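Trehalose synthase regulatory protein (Candida albicans, PDB 5HUS) probably serves as a regulatory subunit of the trehalose synthase complex, its C-terminal domain having the HAD-type fold of trehalose-phosphate phosphatases. Local coordinates at residues Asn182-Thr187 with Val195-Ile200; Ala96-Phe101 with Gln199-Ala204; Glu125-Val130 with Ala147-His152; Tyr76-Asp81 with Glu143-Thr148. One frame throughout, in Å; residues are numbered along the deposited sequence.

Interaction 1: Asn182-Thr187 with Val195-Ile200; sequences NGVHAT and VQKDQI
His185 and Asp198 make the polar clasp of this hairpin. The imidazole gives its ND1 proton to the syn lone pair of Asp198 OD1 across 2.6 Å, almost straight at 169°, with the carboxylate set at the ring edge and its plane turned only 19° from that of the ring. Just beside it the backbone is laced: Asp198 N donates to Gly183 O at 2.8 Å, and His185 and Gln196 exchange bonds as an antiparallel hydrogen-bonded pair, N to O at 3.1 Å each way. The other sheet face is greasy. Val184 CG1 meets Val195 CG1 at 3.6 Å, and Ala186 CB lies against Val195 CG2. Lys197 bends at its second and third torsions, laying CD along Gly183 O and bringing NZ to Asn182 O at 3.1 Å.

Further out, Glu180 takes His185 NE2, while Trp122, Ile126, Ile175 and Phe179 from two helices cover the valine face. Gln196 turns its amide away to Asn98. With a carboxylate at each ring nitrogen, the imidazole is fixed in rotation and would probably lean towards the protonated, cationic form.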
loop_
_atom_site.group_PDB
_atom_site.type_symbol
_atom_site.label_atom_id
_atom_site.label_comp_id
_atom_site.label_asym_id
_atom_site.label_seq_id
_atom_site.Cartn_x
_atom_site.Cartn_y
_atom_site.Cartn_z
ATOM N N ASN A 182 21.147 -1.829 3.516
ATOM C CA ASN A 182 20.685 -1.127 2.322
ATOM C C ASN A 182 19.274 -0.562 2.473
ATOM O O ASN A 182 18.715 -0.028 1.521
ATOM C CB ASN A 182 20.721 -2.059 1.112
ATOM C CG ASN A 182 22.130 -2.436 0.710
ATOM O OD1 ASN A 182 23.048 -1.619 0.788
ATOM N ND2 ASN A 182 22.309 -3.677 0.274
ATOM N N GLY A 183 18.701 -0.697 3.661
ATOM C CA GLY A 183 17.328 -0.270 3.891
ATOM C C GLY A 183 16.329 -1.212 3.246
ATOM O O GLY A 183 15.266 -0.792 2.784
ATOM N N VAL A 184 16.682 -2.494 3.205
ATOM C CA VAL A 184 15.830 -3.525 2.622
ATOM C C VAL A 184 15.574 -4.620 3.656
ATOM O O VAL A 184 16.491 -5.030 4.360
ATOM C CB VAL A 184 16.474 -4.132 1.355
ATOM C CG1 VAL A 184 15.698 -5.352 0.873
ATOM C CG2 VAL A 184 16.576 -3.079 0.263
ATOM N N HIS A 185 14.327 -5.076 3.765
ATOM C CA HIS A 185 13.999 -6.133 4.715
ATOM C C HIS A 185 13.068 -7.173 4.114
ATOM O O HIS A 185 12.307 -6.876 3.196
ATOM C CB HIS A 185 13.359 -5.554 5.976
ATOM C CG HIS A 185 14.345 -4.967 6.937
ATOM N ND1 HIS A 185 14.694 -3.633 6.925
ATOM C CD2 HIS A 185 15.061 -5.535 7.936
ATOM C CE1 HIS A 185 15.580 -3.403 7.878
ATOM N NE2 HIS A 185 15.818 -4.540 8.507
ATOM N N ALA A 186 13.156 -8.391 4.639
ATOM C CA ALA A 186 12.213 -9.457 4.318
ATOM C C ALA A 186 11.214 -9.604 5.464
ATOM O O ALA A 186 11.583 -9.499 6.633
ATOM C CB ALA A 186 12.942 -10.753 4.078
ATOM N N THR A 187 9.949 -9.839 5.134
ATOM C CA THR A 187 8.918 -9.999 6.156
ATOM C C THR A 187 8.036 -11.195 5.811
ATOM O O THR A 187 7.837 -11.500 4.639
ATOM C CB THR A 187 8.050 -8.730 6.283
ATOM O OG1 THR A 187 8.900 -7.577 6.349
ATOM C CG2 THR A 187 7.193 -8.786 7.538
ATOM N N VAL A 195 10.098 -9.189 0.114
ATOM C CA VAL A 195 11.303 -8.373 0.244
ATOM C C VAL A 195 11.025 -6.994 -0.353
ATOM O O VAL A 195 10.658 -6.890 -1.534
ATOM C CB VAL A 195 12.518 -9.041 -0.460
ATOM C CG1 VAL A 195 13.806 -8.256 -0.180
ATOM C CG2 VAL A 195 12.657 -10.487 -0.018
ATOM N N GLN A 196 11.148 -5.946 0.461
ATOM C CA GLN A 196 10.909 -4.593 -0.034
ATOM C C GLN A 196 11.755 -3.545 0.676
ATOM O O GLN A 196 12.336 -3.798 1.744
ATOM C CB GLN A 196 9.414 -4.215 0.087
ATOM C CG GLN A 196 8.964 -4.000 1.496
ATOM C CD GLN A 196 7.558 -3.415 1.582
ATOM O OE1 GLN A 196 7.212 -2.724 2.538
ATOM N NE2 GLN A 196 6.745 -3.704 0.591
ATOM N N LYS A 197 11.812 -2.372 0.052
ATOM C CA LYS A 197 12.456 -1.204 0.631
ATOM C C LYS A 197 11.738 -0.755 1.896
ATOM O O LYS A 197 10.507 -0.683 1.937
ATOM C CB LYS A 197 12.488 -0.055 -0.381
ATOM C CG LYS A 197 13.851 0.228 -0.980
ATOM C CD LYS A 197 14.823 0.714 0.082
ATOM C CE LYS A 197 15.528 1.997 -0.328
ATOM N NZ LYS A 197 16.878 2.107 0.289
ATOM N N ASP A 198 12.512 -0.434 2.928
ATOM C CA ASP A 198 11.953 0.022 4.200
ATOM C C ASP A 198 11.035 1.229 4.047
ATOM O O ASP A 198 11.390 2.207 3.388
ATOM C CB ASP A 198 13.076 0.381 5.183
ATOM C CG ASP A 198 13.843 -0.828 5.653
ATOM O OD1 ASP A 198 13.475 -1.963 5.273
ATOM O OD2 ASP A 198 14.810 -0.644 6.419
ATOM N N GLN A 199 9.858 1.141 4.672
ATOM C CA GLN A 199 8.884 2.226 4.722
ATOM C C GLN A 199 8.514 2.794 3.348
ATOM O O GLN A 199 8.158 3.961 3.233
ATOM C CB GLN A 199 9.398 3.353 5.633
ATOM C CG GLN A 199 9.442 2.966 7.110
ATOM C CD GLN A 199 9.877 4.106 8.023
ATOM O OE1 GLN A 199 10.649 4.979 7.630
ATOM N NE2 GLN A 199 9.375 4.096 9.252
ATOM N N ILE A 200 8.565 1.974 2.306
ATOM C CA ILE A 200 8.307 2.512 0.974
ATOM C C ILE A 200 6.826 2.917 0.828
ATOM O O ILE A 200 6.518 3.890 0.135
ATOM C CB ILE A 200 8.748 1.511 -0.144
ATOM C CG1 ILE A 200 8.747 2.192 -1.517
ATOM C CG2 ILE A 200 7.893 0.252 -0.143
ATOM C CD1 ILE A 200 9.647 3.404 -1.600
#

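Interaction 2: Ala96-Phe101 with Gln199-Ala204; sequences AENGNF and QISLKA
Ile200 CG1 lies over one face of the Asn100 amide, 3.7 Å from Asn100 OD1, and Ala147 packs on the opposite face, which leaves this amide clamped between two aliphatic groups. At its edge, Asn100 ND2 reaches back to Glu97 O at 2.8 Å, in that carbonyl's plane but bent to 145° at the hydrogen, and this bond sets the rotation of the amide. The Asn98 amide is sandwiched in the same manner: Ser201 CB sits over one face, 3.8 Å from Asn98 ND2, and the Tyr76 ring covers the other. Asn98 OD1 accepts from Gln196 NE2 and, weakly, from a water that itself accepts a hydrogen bond from Ser201 N at 3.0 Å.

Between the two amides the backbone comes very near the helix. Gly99 CA touches Ala204 CB at 3.5 Å, a tight fit in which the glycine has no side chain to interpose. Ile200 holds CG1 anti to its backbone N (chi1 -168°), which lays this carbon against Gly99 C while CG2 meets Asn98 O at 3.6 Å. A classic beta bulge, with Ala96 set opposite both Asn100 and Phe101, lies in the turn between strands 93-96 and 101-103. Ser201 OG is hydrogen-bonded to Asn259 OD1. The direct contact is thus van der Waals in kind, with Asn100 ND2 satisfied inside its own loop and Ser201 N by water.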
loop_
_atom_site.group_PDB
_atom_site.type_symbol
_atom_site.label_atom_id
_atom_site.label_comp_id
_atom_site.label_asym_id
_atom_site.label_seq_id
_atom_site.Cartn_x
_atom_site.Cartn_y
_atom_site.Cartn_z
ATOM N N ALA A 96 1.911 1.526 -7.080
ATOM C CA ALA A 96 2.266 0.153 -7.442
ATOM C C ALA A 96 3.407 -0.394 -6.596
ATOM O O ALA A 96 4.226 0.367 -6.078
ATOM C CB ALA A 96 2.645 0.076 -8.919
ATOM N N GLU A 97 3.451 -1.721 -6.481
ATOM C CA GLU A 97 4.448 -2.435 -5.677
ATOM C C GLU A 97 4.619 -1.794 -4.309
ATOM O O GLU A 97 5.736 -1.533 -3.845
ATOM C CB GLU A 97 5.790 -2.517 -6.417
ATOM C CG GLU A 97 5.680 -3.293 -7.733
ATOM C CD GLU A 97 7.015 -3.784 -8.261
ATOM O OE1 GLU A 97 7.872 -4.215 -7.452
ATOM O OE2 GLU A 97 7.199 -3.752 -9.494
ATOM N N ASN A 98 3.477 -1.530 -3.686
ATOM C CA ASN A 98 3.390 -1.054 -2.314
ATOM C C ASN A 98 4.067 0.288 -2.086
ATOM O O ASN A 98 4.393 0.626 -0.959
ATOM C CB ASN A 98 3.970 -2.101 -1.359
ATOM C CG ASN A 98 3.477 -1.931 0.057
ATOM O OD1 ASN A 98 4.223 -2.139 1.017
ATOM N ND2 ASN A 98 2.218 -1.529 0.200
ATOM N N GLY A 99 4.263 1.060 -3.147
ATOM C CA GLY A 99 4.828 2.385 -2.978
ATOM C C GLY A 99 6.019 2.719 -3.855
ATOM O O GLY A 99 6.394 3.888 -3.960
ATOM N N ASN A 100 6.615 1.713 -4.489
ATOM C CA ASN A 100 7.808 1.951 -5.307
ATOM C C ASN A 100 7.529 2.824 -6.529
ATOM O O ASN A 100 8.424 3.496 -7.037
ATOM C CB ASN A 100 8.422 0.620 -5.749
ATOM C CG ASN A 100 9.136 -0.077 -4.621
ATOM O OD1 ASN A 100 10.269 0.276 -4.274
ATOM N ND2 ASN A 100 8.473 -1.065 -4.023
ATOM N N PHE A 101 6.286 2.812 -6.994
ATOM C CA PHE A 101 5.894 3.583 -8.175
ATOM C C PHE A 101 4.548 4.249 -7.969
ATOM O O PHE A 101 3.647 3.655 -7.399
ATOM C CB PHE A 101 5.839 2.683 -9.414
ATOM C CG PHE A 101 7.082 1.863 -9.614
ATOM C CD1 PHE A 101 8.213 2.421 -10.193
ATOM C CD2 PHE A 101 7.120 0.536 -9.211
ATOM C CE1 PHE A 101 9.367 1.665 -10.367
ATOM C CE2 PHE A 101 8.268 -0.226 -9.380
ATOM C CZ PHE A 101 9.393 0.340 -9.962
ATOM N N GLN A 199 9.858 1.141 4.672
ATOM C CA GLN A 199 8.884 2.226 4.722
ATOM C C GLN A 199 8.514 2.794 3.348
ATOM O O GLN A 199 8.158 3.961 3.233
ATOM C CB GLN A 199 9.398 3.353 5.633
ATOM C CG GLN A 199 9.442 2.966 7.110
ATOM C CD GLN A 199 9.877 4.106 8.023
ATOM O OE1 GLN A 199 10.649 4.979 7.630
ATOM N NE2 GLN A 199 9.375 4.096 9.252
ATOM N N ILE A 200 8.565 1.974 2.306
ATOM C CA ILE A 200 8.307 2.512 0.974
ATOM C C ILE A 200 6.826 2.917 0.828
ATOM O O ILE A 200 6.518 3.890 0.135
ATOM C CB ILE A 200 8.748 1.511 -0.144
ATOM C CG1 ILE A 200 8.747 2.192 -1.517
ATOM C CG2 ILE A 200 7.893 0.252 -0.143
ATOM C CD1 ILE A 200 9.647 3.404 -1.600
ATOM N N SER A 201 5.919 2.231 1.519
ATOM C CA SER A 201 4.500 2.609 1.455
ATOM C C SER A 201 4.277 3.948 2.151
ATOM O O SER A 201 3.489 4.776 1.697
ATOM C CB SER A 201 3.603 1.525 2.071
ATOM O OG SER A 201 3.850 1.378 3.457
ATOM N N LEU A 202 4.989 4.162 3.253
ATOM C CA LEU A 202 4.903 5.434 3.972
ATOM C C LEU A 202 5.420 6.571 3.107
ATOM O O LEU A 202 4.822 7.643 3.056
ATOM C CB LEU A 202 5.692 5.377 5.285
ATOM C CG LEU A 202 5.053 4.741 6.524
ATOM C CD1 LEU A 202 4.732 3.280 6.323
ATOM C CD2 LEU A 202 5.978 4.919 7.722
ATOM N N LYS A 203 6.534 6.334 2.424
ATOM C CA LYS A 203 7.126 7.359 1.573
ATOM C C LYS A 203 6.223 7.686 0.384
ATOM O O LYS A 203 6.147 8.841 -0.037
ATOM C CB LYS A 203 8.514 6.921 1.098
ATOM C CG LYS A 203 9.504 6.787 2.249
ATOM C CD LYS A 203 10.921 6.518 1.774
ATOM C CE LYS A 203 11.870 6.413 2.958
ATOM N NZ LYS A 203 13.287 6.178 2.528
ATOM N N ALA A 204 5.528 6.679 -0.144
ATOM C CA ALA A 204 4.603 6.914 -1.247
ATOM C C ALA A 204 3.391 7.724 -0.795
ATOM O O ALA A 204 2.945 8.624 -1.498
ATOM C CB ALA A 204 4.156 5.592 -1.868
HETATM O O HOH W 1 6.246 -0.273 3.063
#

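Interaction 3: Glu125-Val130 with Ala147-His152; sequences EIVKLV and ATVRFH
Val149 points straight at the helix and spreads its two methyls between three residues of it. Its CG1 stands anti to the backbone N (chi1 -177°) and faces Val130, whose CG2 is 3.8 Å from Val149 CG1. The second methyl serves two partners at once: Ile126 CG2 comes to 3.6 Å from Val149 CG2, and Val127 CG2 lies 3.9 Å from the same carbon. The approaches differ. Ile126 meets Val149 at a slant, Val127 crosses it at about a right angle, and Val130 runs past it in the reverse sense.

Val130 also works on the next inward-facing residue of the strand. Its CG1, held anti to the backbone N, packs on the root of the Phe151 side chain, 3.7 Å from Phe151 CB and 3.9 Å from Phe151 CG, the two side chains again passing in opposite directions. The ring then continues beyond the valine, with Val130 O over one of its faces. Arg150 and His152, between and after these two, turn to the far face of the sheet.

Helix and strand run nearly parallel here, their local axes 5° apart in direction and 9.2 Å apart at closest, so one side of the helix lies along the strand. Helices packed on an antiparallel sheet are consistent with the cap of trehalose-phosphatase relatives. Met123, Lys133 and Val134 of helix 116-136 prolong the contact at both ends. Helix 161-179 packs on the sheet beside it, touching Leu129 and Phe151, and strand 192-197 borders strand 149-152, adding Val195 to the surface under Ile126.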
loop_
_atom_site.group_PDB
_atom_site.type_symbol
_atom_site.label_atom_id
_atom_site.label_comp_id
_atom_site.label_asym_id
_atom_site.label_seq_id
_atom_site.Cartn_x
_atom_site.Cartn_y
_atom_site.Cartn_z
ATOM N N GLU A 125 20.605 -9.794 -7.000
ATOM C CA GLU A 125 21.136 -10.546 -5.868
ATOM C C GLU A 125 20.010 -11.151 -5.039
ATOM O O GLU A 125 20.080 -12.311 -4.632
ATOM C CB GLU A 125 22.011 -9.656 -4.985
ATOM C CG GLU A 125 23.247 -9.106 -5.678
ATOM C CD GLU A 125 24.199 -10.196 -6.133
ATOM O OE1 GLU A 125 24.354 -11.202 -5.405
ATOM O OE2 GLU A 125 24.791 -10.050 -7.223
ATOM N N ILE A 126 18.968 -10.361 -4.796
ATOM C CA ILE A 126 17.820 -10.835 -4.033
ATOM C C ILE A 126 17.118 -11.985 -4.749
ATOM O O ILE A 126 16.798 -13.005 -4.135
ATOM C CB ILE A 126 16.813 -9.694 -3.771
ATOM C CG1 ILE A 126 17.480 -8.592 -2.947
ATOM C CG2 ILE A 126 15.577 -10.226 -3.057
ATOM C CD1 ILE A 126 16.634 -7.334 -2.788
ATOM N N VAL A 127 16.895 -11.824 -6.051
ATOM C CA VAL A 127 16.217 -12.846 -6.844
ATOM C C VAL A 127 16.999 -14.160 -6.854
ATOM O O VAL A 127 16.422 -15.240 -6.696
ATOM C CB VAL A 127 15.997 -12.376 -8.290
ATOM C CG1 VAL A 127 15.538 -13.536 -9.160
ATOM C CG2 VAL A 127 14.964 -11.252 -8.322
ATOM N N LYS A 128 18.311 -14.056 -7.032
ATOM C CA LYS A 128 19.192 -15.219 -7.041
ATOM C C LYS A 128 19.122 -15.961 -5.709
ATOM O O LYS A 128 19.023 -17.190 -5.672
ATOM C CB LYS A 128 20.629 -14.787 -7.340
ATOM C CG LYS A 128 21.607 -15.936 -7.520
ATOM C CD LYS A 128 22.523 -15.684 -8.709
ATOM C CE LYS A 128 23.656 -16.692 -8.753
ATOM N NZ LYS A 128 24.532 -16.561 -7.559
ATOM N N LEU A 129 19.151 -15.201 -4.621
ATOM C CA LEU A 129 19.053 -15.764 -3.279
ATOM C C LEU A 129 17.728 -16.512 -3.104
ATOM O O LEU A 129 17.710 -17.667 -2.672
ATOM C CB LEU A 129 19.205 -14.654 -2.232
ATOM C CG LEU A 129 19.372 -15.003 -0.750
ATOM C CD1 LEU A 129 20.047 -13.851 -0.026
ATOM C CD2 LEU A 129 18.034 -15.321 -0.087
ATOM N N VAL A 130 16.623 -15.862 -3.455
ATOM C CA VAL A 130 15.308 -16.484 -3.322
ATOM C C VAL A 130 15.190 -17.730 -4.197
ATOM O O VAL A 130 14.630 -18.744 -3.773
ATOM C CB VAL A 130 14.177 -15.498 -3.676
ATOM C CG1 VAL A 130 12.829 -16.205 -3.678
ATOM C CG2 VAL A 130 14.171 -14.338 -2.688
ATOM N N ALA A 147 10.610 -4.060 -8.291
ATOM C CA ALA A 147 11.234 -3.504 -7.089
ATOM C C ALA A 147 10.876 -4.289 -5.830
ATOM O O ALA A 147 11.158 -3.850 -4.715
ATOM C CB ALA A 147 10.839 -2.036 -6.920
ATOM N N THR A 148 10.248 -5.445 -6.010
ATOM C CA THR A 148 9.922 -6.310 -4.887
ATOM C C THR A 148 10.121 -7.754 -5.301
ATOM O O THR A 148 10.058 -8.084 -6.486
ATOM C CB THR A 148 8.465 -6.096 -4.383
ATOM O OG1 THR A 148 7.569 -6.066 -5.492
ATOM C CG2 THR A 148 8.335 -4.786 -3.646
ATOM N N VAL A 149 10.404 -8.608 -4.326
ATOM C CA VAL A 149 10.535 -10.037 -4.581
ATOM C C VAL A 149 9.698 -10.768 -3.544
ATOM O O VAL A 149 9.718 -10.416 -2.361
ATOM C CB VAL A 149 12.005 -10.515 -4.519
ATOM C CG1 VAL A 149 12.100 -12.001 -4.855
ATOM C CG2 VAL A 149 12.891 -9.692 -5.466
ATOM N N ARG A 150 8.945 -11.767 -3.989
ATOM C CA ARG A 150 8.118 -12.534 -3.067
ATOM C C ARG A 150 8.424 -14.025 -3.176
ATOM O O ARG A 150 8.407 -14.601 -4.262
ATOM C CB ARG A 150 6.633 -12.264 -3.320
ATOM C CG ARG A 150 5.735 -12.725 -2.181
ATOM C CD ARG A 150 4.276 -12.331 -2.400
ATOM N NE ARG A 150 4.039 -10.898 -2.244
ATOM C CZ ARG A 150 3.418 -10.352 -1.203
ATOM N NH1 ARG A 150 2.967 -11.117 -0.217
ATOM N NH2 ARG A 150 3.241 -9.039 -1.146
ATOM N N PHE A 151 8.717 -14.631 -2.030
ATOM C CA PHE A 151 9.033 -16.050 -1.942
ATOM C C PHE A 151 7.787 -16.778 -1.448
ATOM O O PHE A 151 7.427 -16.669 -0.281
ATOM C CB PHE A 151 10.224 -16.267 -0.999
ATOM C CG PHE A 151 10.659 -17.703 -0.856
ATOM C CD1 PHE A 151 10.424 -18.629 -1.858
ATOM C CD2 PHE A 151 11.319 -18.121 0.290
ATOM C CE1 PHE A 151 10.832 -19.946 -1.714
ATOM C CE2 PHE A 151 11.727 -19.435 0.438
ATOM C CZ PHE A 151 11.481 -20.346 -0.566
ATOM N N HIS A 152 7.124 -17.510 -2.339
ATOM C CA HIS A 152 5.875 -18.189 -2.004
ATOM C C HIS A 152 6.111 -19.626 -1.545
ATOM O O HIS A 152 6.810 -20.386 -2.209
ATOM C CB HIS A 152 4.929 -18.213 -3.204
ATOM C CG HIS A 152 4.483 -16.859 -3.669
ATOM N ND1 HIS A 152 3.267 -16.321 -3.313
ATOM C CD2 HIS A 152 5.070 -15.958 -4.492
ATOM C CE1 HIS A 152 3.129 -15.136 -3.885
ATOM N NE2 HIS A 152 4.207 -14.895 -4.606
#

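Interaction 4: Tyr76-Asp81 with Glu143-Thr148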
loop_
_atom_site.group_PDB
_atom_site.type_symbol
_atom_site.label_atom_id
_atom_site.label_comp_id
_atom_site.label_asym_id
_atom_site.label_seq_id
_atom_site.Cartn_x
_atom_site.Cartn_y
_atom_site.Cartn_z
ATOM N N TYR A 76 0.054 -4.095 -4.209
ATOM C CA TYR A 76 1.330 -4.796 -4.362
ATOM C C TYR A 76 1.666 -5.088 -5.816
ATOM O O TYR A 76 2.798 -5.457 -6.127
ATOM C CB TYR A 76 1.328 -6.119 -3.592
ATOM C CG TYR A 76 1.532 -5.977 -2.106
ATOM C CD1 TYR A 76 2.787 -5.699 -1.583
ATOM C CD2 TYR A 76 0.473 -6.141 -1.225
ATOM C CE1 TYR A 76 2.976 -5.570 -0.219
ATOM C CE2 TYR A 76 0.649 -6.018 0.135
ATOM C CZ TYR A 76 1.902 -5.733 0.633
ATOM O OH TYR A 76 2.079 -5.610 1.992
ATOM N N LEU A 77 0.686 -4.929 -6.702
ATOM C CA LEU A 77 0.855 -5.328 -8.096
ATOM C C LEU A 77 1.830 -4.437 -8.859
ATOM O O LEU A 77 2.024 -3.269 -8.526
ATOM C CB LEU A 77 -0.497 -5.340 -8.808
ATOM C CG LEU A 77 -1.539 -6.299 -8.241
ATOM C CD1 LEU A 77 -2.844 -6.160 -9.005
ATOM C CD2 LEU A 77 -1.057 -7.748 -8.287
ATOM N N GLN A 78 2.444 -5.000 -9.895
ATOM C CA GLN A 78 3.401 -4.252 -10.687
ATOM C C GLN A 78 2.696 -3.274 -11.617
ATOM O O GLN A 78 1.497 -3.411 -11.902
ATOM C CB GLN A 78 4.297 -5.202 -11.486
ATOM C CG GLN A 78 3.605 -5.939 -12.625
ATOM C CD GLN A 78 4.522 -6.969 -13.273
ATOM O OE1 GLN A 78 5.539 -6.621 -13.870
ATOM N NE2 GLN A 78 4.172 -8.243 -13.138
ATOM N N ARG A 79 3.452 -2.277 -12.067
ATOM C CA ARG A 79 2.919 -1.211 -12.902
ATOM C C ARG A 79 2.146 -1.748 -14.096
ATOM O O ARG A 79 1.017 -1.316 -14.359
ATOM C CB ARG A 79 4.048 -0.306 -13.382
ATOM C CG ARG A 79 4.608 0.608 -12.299
ATOM C CD ARG A 79 5.872 1.288 -12.772
ATOM N NE ARG A 79 6.955 0.324 -12.915
ATOM C CZ ARG A 79 8.135 0.599 -13.457
ATOM N NH1 ARG A 79 8.395 1.825 -13.903
ATOM N NH2 ARG A 79 9.059 -0.348 -13.542
ATOM N N SER A 80 2.746 -2.694 -14.808
ATOM C CA SER A 80 2.147 -3.189 -16.043
ATOM C C SER A 80 0.786 -3.852 -15.807
ATOM O O SER A 80 -0.128 -3.689 -16.618
ATOM C CB SER A 80 3.112 -4.154 -16.749
ATOM O OG SER A 80 3.449 -5.253 -15.923
ATOM N N ASP A 81 0.633 -4.576 -14.699
ATOM C CA ASP A 81 -0.666 -5.175 -14.371
ATOM C C ASP A 81 -1.706 -4.113 -14.019
ATOM O O ASP A 81 -2.865 -4.217 -14.418
ATOM C CB ASP A 81 -0.537 -6.176 -13.221
ATOM C CG ASP A 81 0.091 -7.492 -13.658
ATOM O OD1 ASP A 81 0.300 -7.675 -14.872
ATOM O OD2 ASP A 81 0.370 -8.341 -12.787
ATOM N N GLU A 143 8.484 -15.022 -7.067
ATOM C CA GLU A 143 7.845 -13.998 -7.872
ATOM C C GLU A 143 8.716 -12.750 -7.838
ATOM O O GLU A 143 8.888 -12.141 -6.784
ATOM C CB GLU A 143 6.439 -13.696 -7.352
ATOM C CG GLU A 143 5.752 -12.529 -8.050
ATOM C CD GLU A 143 4.383 -12.218 -7.480
ATOM O OE1 GLU A 143 4.119 -12.548 -6.300
ATOM O OE2 GLU A 143 3.563 -11.635 -8.222
ATOM N N ALA A 144 9.289 -12.388 -8.981
ATOM C CA ALA A 144 10.126 -11.201 -9.055
ATOM C C ALA A 144 9.408 -10.096 -9.824
ATOM O O ALA A 144 9.112 -10.250 -11.002
ATOM C CB ALA A 144 11.462 -11.531 -9.714
ATOM N N LEU A 145 9.099 -8.997 -9.144
ATOM C CA LEU A 145 8.541 -7.832 -9.818
ATOM C C LEU A 145 9.695 -6.858 -10.105
ATOM O O LEU A 145 10.850 -7.285 -10.177
ATOM C CB LEU A 145 7.426 -7.208 -8.974
ATOM C CG LEU A 145 6.268 -8.175 -8.665
ATOM C CD1 LEU A 145 5.109 -7.493 -7.942
ATOM C CD2 LEU A 145 5.767 -8.864 -9.941
ATOM N N ASP A 146 9.414 -5.570 -10.277
ATOM C CA ASP A 146 10.481 -4.644 -10.654
ATOM C C ASP A 146 11.266 -4.130 -9.449
ATOM O O ASP A 146 12.455 -3.816 -9.567
ATOM C CB ASP A 146 9.918 -3.466 -11.453
ATOM C CG ASP A 146 9.305 -3.901 -12.773
ATOM O OD1 ASP A 146 9.731 -4.943 -13.308
ATOM O OD2 ASP A 146 8.392 -3.210 -13.265
ATOM N N ALA A 147 10.610 -4.060 -8.291
ATOM C CA ALA A 147 11.234 -3.504 -7.089
ATOM C C ALA A 147 10.876 -4.289 -5.830
ATOM O O ALA A 147 11.158 -3.850 -4.715
ATOM C CB ALA A 147 10.839 -2.036 -6.920
ATOM N N THR A 148 10.248 -5.445 -6.010
ATOM C CA THR A 148 9.922 -6.310 -4.887
ATOM C C THR A 148 10.121 -7.754 -5.301
ATOM O O THR A 148 10.058 -8.084 -6.486
ATOM C CB THR A 148 8.465 -6.096 -4.383
ATOM O OG1 THR A 148 7.569 -6.066 -5.492
ATOM C CG2 THR A 148 8.335 -4.786 -3.646
HETATM O O HOH W 2 4.892 -5.784 -4.397
HETATM O O HOH W 3 5.692 -3.441 -14.437
HETATM O O HOH W 4 6.287 -2.285 -11.525
#
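Arg79 and Asp146 supply the charged part of this contact, a salt bridge with Arg79 NH2 at 3.0 Å from Asp146 OD2. The bond lies close to the guanidinium plane, but it meets the carboxylate from above, the two planes being 86° apart. This is therefore a single-point grip on one oxygen rather than a paired, coplanar one. A bend at the third torsion of Arg79 (chi3 -69°) carries the guanidinium over to the aspartate, and the same arginine makes a cation-pi contact with Phe101.

Water carries most of the remaining polar traffic. One molecule accepts from both Arg79 N and Arg79 NE, the latter at 3.0 Å, and lies 2.9 Å from Asp146 OD2, so the aspartate is tied to the start of helix 79-86 as well as to the arginine. Another accepts from Ser80 N and lies 3.0 Å from Asp146 OD2. A third donates to Tyr76 O at 2.7 Å and to Thr148 OG1 at 2.9 Å, spanning a place where the backbones stand well apart.

Leu145 makes the van der Waals contacts, its methyls packing on polar atoms. Its CD1 rests on Tyr76 O at 3.6 Å, and its CD2 abuts the amide end of Gln78, 3.6 Å from Gln78 NE2, the two side chains crossing at a slant.

Glu97 holds the turn, accepting from Asp146 N, Ala147 N and Thr148 OG1. A loop leaving strand 69-74 of the core sheet here faces the turn between strands 141-144 and 149-152, a hydrated junction of the kind expected where the cap of a HAD-type phosphatase fold meets its Rossmann-like core.

How the interactions relate
Interactions 1, 3 and 4 all reach the antiparallel sheet of strands 141-144, 149-152, 192-197 and 184-189. Interaction 1 joins its last two strands, interaction 3 lays helix 116-136 on it, and interaction 4 joins the turn after edge strand 141-144 to the core. Interactions 3 and 4, about 11 Å apart between centres, share Ala147 and Thr148, and both close before interaction 1 opens; interactions 1 and 2, about 10 Å apart, share Gln199 and Ile200. Interaction 3 is nested within the chain loop closed by interaction 2, whose segments alternate with those of interaction 4. Glu97, bonded to Ala147 and Thr148, and Asn98, bonded to Gln196, link the core loop to the antiparallel sheet that probably belongs to the cap.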